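Local coordinates for glycoside hydrolase family 61 (Trichoderma reesei QM6a, PDB 5O2X), which probably cleaves cellulose oxidatively as a copper-dependent lytic polysaccharide monooxygenase of Auxiliary Activity family 9, at residues 32-37 / 54-59; 154-159 / 175-180. All coordinates share one frame; numbering follows the deposited sequence.

How the contacts relate
Contact 1 closes first along the chain and contact 2 follows it; their centres lie about 9 Å apart. Contact 2 pairs the two strands of the hairpin 151-161/172-183 near the middle of the beta-sandwich, while contact 1 joins a loop after strand 12-15 to the end of the short helix 53-56, which lies against that hairpin. A disulfide welds the two together, Cys56 SG to Cys177 SG at 2.1 Å, and the Arg156 side chain of contact 2 reaches back to the helix of contact 1. The loop and helix end of contact 1 are thus fastened to the sandwich core. The hairpin strand 172-183 also carries Tyr174, one of the copper-site residues.

Contact 1 (32-37 / 54-59); sequences VGWTAA and IICHKN. With NAG (2-acetamido-2-deoxy-beta-D-glucopyranose), chain B.
With chi1 of Trp34 at -76° and that of Cys56 at -69°, each side chain swings beside its own backbone N, which brings the disulfide sulfur over the indole face. Cys56 SG sits 4.2 Å from the centroid of the six-membered ring of Trp34 and 17° off the ring normal, a sulfur-aromatic contact over that ring and so off the middle of the indole. The CB of Cys56 adds to it, touching Trp34 CE3 at 3.9 Å. Farther along, the backbones are tied by one hydrogen bond, Ala37 N to Lys58 O at 2.9 Å, somewhat bent at the hydrogen; the same carbonyl also receives a CA-H...O contact from Ala36. The methyl of Ala36 packs on His57 CB.

His57 has positive phi as the chain leaves the helix, and its ND1 accepts the following amide, Lys58 N, at 2.8 Å and in the ring plane, while NE2 is bonded to Gly42 O; together these fix the ring's rotation. Asn59 ND2 carries an N-linked NAG, whose C7 rests 3.7 Å from Ala37 CB.

Trp34 NE1 hydrogen-bonds to Asn179 OD1 of strand 172-183. The loop's backbone also bonds to that strand through Val32 and Trp34, and the indole touches Val154 of strand 151-161, while helix 53-56 lies beside both strands, with Ile54 on Asn173 and Glu158.

Contact 2 (154-159 / 175-180); sequences VLRHEI and PQCFNI
Two antiparallel hydrogen-bonded pairs, Leu155 with Phe178 and His157 with Gln176, tie the strands together; the straightest bond, Leu155 N to Phe178 O, spans 2.8 Å at 167°. Within strand 154-159, Arg156 grips Glu158 end-on, NH1 to OE1 at 2.8 Å and NH2 to OE2 at 2.9 Å, a buried salt bridge between alternate residues. The oxygens are met from above the carboxylate plane, and Tyr199 and Asn173 bind them as well. Arg156 runs extended from CG to NE, alongside Pro175, whose CB lies over one guanidinium face, 3.5 Å from Arg156 NH2. Both NE and NH2 also donate to the carbonyls of Ile55 and Ile54.

On the face of Val154, Arg156 and Glu158, Val154 CG1 packs on Cys177 CB at 3.8 Å, and Cys177 SG lies against Arg156 CG. Leu155, His157 and Phe178 line the other face, where His157 is bonded to Asp92 and Trp79 and stacks on Phe77.

This hairpin belongs to the mixed sheet of the immunoglobulin-like sandwich: strand 90-96 flanks 151-161, residues 32-34 bond to the far edge of 172-183, and from the opposing sheet strand 74-80 packs on Leu155 and strand 3-9 on Phe178.

Contact 1 (32-37 / 54-59)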
# COMPACT_ATOMS: atom_id res chain seq x y z
N VAL A 32 1.85 11.02 -8.58
CA VAL A 32 1.56 10.89 -7.16
C VAL A 32 2.21 9.71 -6.52
O VAL A 32 2.28 9.63 -5.29
CB VAL A 32 0.03 10.87 -6.93
CG1 VAL A 32 -0.61 12.14 -7.40
CG2 VAL A 32 -0.62 9.66 -7.54
N GLY A 33 2.70 8.74 -7.31
CA GLY A 33 3.42 7.59 -6.80
C GLY A 33 4.89 7.86 -6.65
O GLY A 33 5.49 8.54 -7.50
N TRP A 34 5.49 7.34 -5.57
CA TRP A 34 6.93 7.55 -5.35
C TRP A 34 7.76 6.87 -6.43
O TRP A 34 7.40 5.85 -7.01
CB TRP A 34 7.30 7.03 -3.97
CG TRP A 34 6.88 7.95 -2.84
CD1 TRP A 34 5.69 8.62 -2.72
CD2 TRP A 34 7.70 8.36 -1.74
NE1 TRP A 34 5.73 9.42 -1.59
CE2 TRP A 34 6.96 9.31 -1.00
CE3 TRP A 34 9.02 8.08 -1.37
CZ2 TRP A 34 7.49 9.98 0.10
CZ3 TRP A 34 9.52 8.75 -0.26
CH2 TRP A 34 8.78 9.68 0.44
N THR A 35 8.92 7.48 -6.69
CA THR A 35 9.90 6.84 -7.58
C THR A 35 10.58 5.71 -6.84
O THR A 35 10.97 5.90 -5.70
CB THR A 35 10.94 7.88 -8.00
OG1 THR A 35 10.25 8.94 -8.70
CG2 THR A 35 12.03 7.30 -8.88
N ALA A 36 10.67 4.53 -7.44
CA ALA A 36 11.30 3.40 -6.78
C ALA A 36 11.97 2.52 -7.83
O ALA A 36 11.70 2.61 -9.03
CB ALA A 36 10.32 2.61 -5.94
N ALA A 37 12.84 1.63 -7.35
CA ALA A 37 13.74 0.87 -8.20
C ALA A 37 13.28 -0.59 -8.40
O ALA A 37 14.11 -1.45 -8.71
CB ALA A 37 15.16 0.96 -7.70
N ILE A 54 12.06 -0.88 2.96
CA ILE A 54 10.70 -1.34 3.30
C ILE A 54 9.70 -0.19 3.33
O ILE A 54 8.48 -0.44 3.24
CB ILE A 54 10.71 -2.08 4.66
CG1 ILE A 54 9.42 -2.88 4.89
CG2 ILE A 54 10.96 -1.12 5.83
CD1 ILE A 54 9.05 -3.88 3.82
N ILE A 55 10.16 1.05 3.45
CA ILE A 55 9.23 2.15 3.66
C ILE A 55 8.34 2.36 2.45
O ILE A 55 7.11 2.31 2.52
CB ILE A 55 10.00 3.43 4.05
CG1 ILE A 55 10.84 3.21 5.34
CG2 ILE A 55 9.02 4.57 4.23
CD1 ILE A 55 11.88 4.29 5.54
N CYS A 56 8.97 2.59 1.29
CA CYS A 56 8.29 2.88 0.03
C CYS A 56 8.91 2.10 -1.15
O CYS A 56 8.77 2.50 -2.31
CB CYS A 56 8.26 4.37 -0.27
SG CYS A 56 7.17 5.30 0.85
N HIS A 57 9.53 0.96 -0.85
CA HIS A 57 10.15 0.09 -1.86
C HIS A 57 11.58 0.59 -2.16
O HIS A 57 12.06 1.59 -1.63
CB HIS A 57 9.28 -0.16 -3.09
CG HIS A 57 9.35 -1.57 -3.61
ND1 HIS A 57 10.56 -2.18 -3.90
CD2 HIS A 57 8.36 -2.44 -3.93
CE1 HIS A 57 10.28 -3.39 -4.36
NE2 HIS A 57 8.95 -3.57 -4.39
N LYS A 58 12.28 -0.18 -3.02
CA LYS A 58 13.72 -0.02 -3.16
C LYS A 58 14.13 1.37 -3.61
O LYS A 58 13.66 1.92 -4.60
CB LYS A 58 14.27 -1.06 -4.13
CG LYS A 58 14.20 -2.45 -3.57
CD LYS A 58 14.76 -3.47 -4.58
CE LYS A 58 14.67 -4.88 -4.07
NZ LYS A 58 15.25 -5.82 -5.07
N ASN A 59 15.06 1.95 -2.84
CA ASN A 59 15.68 3.22 -3.18
C ASN A 59 14.66 4.32 -3.37
O ASN A 59 14.92 5.29 -4.06
CB ASN A 59 16.59 3.09 -4.42
CG ASN A 59 17.73 2.20 -4.19
OD1 ASN A 59 18.02 1.80 -3.08
ND2 ASN A 59 18.46 1.92 -5.28
C1 NAG B . 19.66 1.17 -5.17
C2 NAG B . 19.99 0.45 -6.48
C3 NAG B . 21.37 -0.20 -6.32
C4 NAG B . 22.42 0.78 -5.87
C5 NAG B . 21.96 1.54 -4.65
C6 NAG B . 22.90 2.68 -4.20
C7 NAG B . 18.41 -0.81 -7.86
C8 NAG B . 17.51 -2.01 -7.94
N2 NAG B . 19.01 -0.60 -6.72
O3 NAG B . 21.76 -0.78 -7.58
O4 NAG B . 23.66 0.12 -5.62
O5 NAG B . 20.70 2.12 -4.90
O6 NAG B . 23.29 3.48 -5.30
O7 NAG B . 18.57 -0.07 -8.82

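Contact 2 (154-159 / 175-180)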
# COMPACT_ATOMS: atom_id res chain seq x y z
N VAL A 154 1.52 10.42 3.32
CA VAL A 154 1.92 9.33 2.45
C VAL A 154 0.96 8.16 2.73
O VAL A 154 0.81 7.72 3.87
CB VAL A 154 3.36 8.91 2.67
CG1 VAL A 154 3.69 7.65 1.88
CG2 VAL A 154 4.30 10.03 2.23
N LEU A 155 0.36 7.67 1.65
CA LEU A 155 -0.49 6.48 1.64
C LEU A 155 0.42 5.32 1.18
O LEU A 155 0.93 5.36 0.06
CB LEU A 155 -1.66 6.71 0.70
CG LEU A 155 -2.52 5.55 0.27
CD1 LEU A 155 -3.16 4.94 1.45
CD2 LEU A 155 -3.54 6.02 -0.76
N ARG A 156 0.61 4.34 2.04
CA ARG A 156 1.46 3.19 1.79
C ARG A 156 0.57 1.98 1.69
O ARG A 156 0.05 1.48 2.68
CB ARG A 156 2.49 3.05 2.91
CG ARG A 156 3.46 1.89 2.76
CD ARG A 156 4.34 1.74 3.99
NE ARG A 156 5.32 0.66 3.90
CZ ARG A 156 5.04 -0.63 4.02
NH1 ARG A 156 3.81 -1.01 4.34
NH2 ARG A 156 5.97 -1.55 3.81
N HIS A 157 0.39 1.52 0.44
CA HIS A 157 -0.42 0.33 0.12
C HIS A 157 0.52 -0.84 -0.08
O HIS A 157 1.61 -0.67 -0.63
CB HIS A 157 -1.18 0.64 -1.17
CG HIS A 157 -1.90 -0.53 -1.74
ND1 HIS A 157 -3.04 -1.08 -1.22
CD2 HIS A 157 -1.62 -1.31 -2.82
CE1 HIS A 157 -3.43 -2.11 -1.97
NE2 HIS A 157 -2.59 -2.27 -2.96
N GLU A 158 0.15 -2.04 0.36
CA GLU A 158 1.10 -3.13 0.28
C GLU A 158 0.37 -4.46 0.16
O GLU A 158 -0.55 -4.77 0.90
CB GLU A 158 1.94 -3.13 1.56
CG GLU A 158 3.02 -4.19 1.66
CD GLU A 158 3.81 -4.03 2.95
OE1 GLU A 158 3.16 -3.71 3.98
OE2 GLU A 158 5.05 -4.17 2.93
N ILE A 159 0.86 -5.29 -0.77
CA ILE A 159 0.54 -6.72 -0.83
C ILE A 159 1.74 -7.45 -0.26
O ILE A 159 2.89 -7.10 -0.54
CB ILE A 159 0.29 -7.21 -2.28
CG1 ILE A 159 -0.79 -6.41 -3.00
CG2 ILE A 159 -0.08 -8.68 -2.25
CD1 ILE A 159 -0.93 -6.79 -4.45
N PRO A 175 5.40 -2.89 -1.19
CA PRO A 175 4.85 -1.57 -0.81
C PRO A 175 4.86 -0.61 -1.99
O PRO A 175 5.77 -0.61 -2.83
CB PRO A 175 5.82 -1.10 0.30
CG PRO A 175 7.13 -1.78 -0.08
CD PRO A 175 6.72 -3.14 -0.60
N GLN A 176 3.86 0.28 -1.97
CA GLN A 176 3.69 1.32 -2.99
C GLN A 176 3.18 2.57 -2.27
O GLN A 176 2.12 2.52 -1.63
CB GLN A 176 2.65 0.86 -4.03
CG GLN A 176 3.02 -0.41 -4.80
CD GLN A 176 3.94 -0.13 -5.94
OE1 GLN A 176 3.51 0.05 -7.09
NE2 GLN A 176 5.24 -0.06 -5.66
N CYS A 177 3.94 3.65 -2.36
CA CYS A 177 3.60 4.89 -1.68
C CYS A 177 3.07 5.95 -2.63
O CYS A 177 3.53 6.07 -3.79
CB CYS A 177 4.84 5.48 -0.99
SG CYS A 177 5.33 4.48 0.43
N PHE A 178 2.14 6.76 -2.11
CA PHE A 178 1.48 7.82 -2.85
C PHE A 178 1.34 9.05 -1.95
O PHE A 178 1.14 8.91 -0.75
CB PHE A 178 0.06 7.40 -3.26
CG PHE A 178 0.07 6.14 -4.10
CD1 PHE A 178 0.27 6.22 -5.47
CD2 PHE A 178 0.00 4.89 -3.51
CE1 PHE A 178 0.43 5.08 -6.23
CE2 PHE A 178 0.13 3.74 -4.29
CZ PHE A 178 0.34 3.86 -5.64
N ASN A 179 1.41 10.23 -2.55
CA ASN A 179 1.17 11.47 -1.80
C ASN A 179 -0.27 11.93 -1.94
O ASN A 179 -0.74 12.13 -3.07
CB ASN A 179 2.06 12.61 -2.32
CG ASN A 179 3.52 12.43 -2.05
OD1 ASN A 179 3.96 11.60 -1.25
ND2 ASN A 179 4.29 13.30 -2.72
N ILE A 180 -0.93 12.16 -0.80
CA ILE A 180 -2.26 12.73 -0.80
C ILE A 180 -2.30 13.98 0.09
O ILE A 180 -1.54 14.11 1.07
CB ILE A 180 -3.35 11.69 -0.41
CG1 ILE A 180 -3.24 11.22 1.01
CG2 ILE A 180 -3.36 10.56 -1.39
CD1 ILE A 180 -4.36 10.33 1.48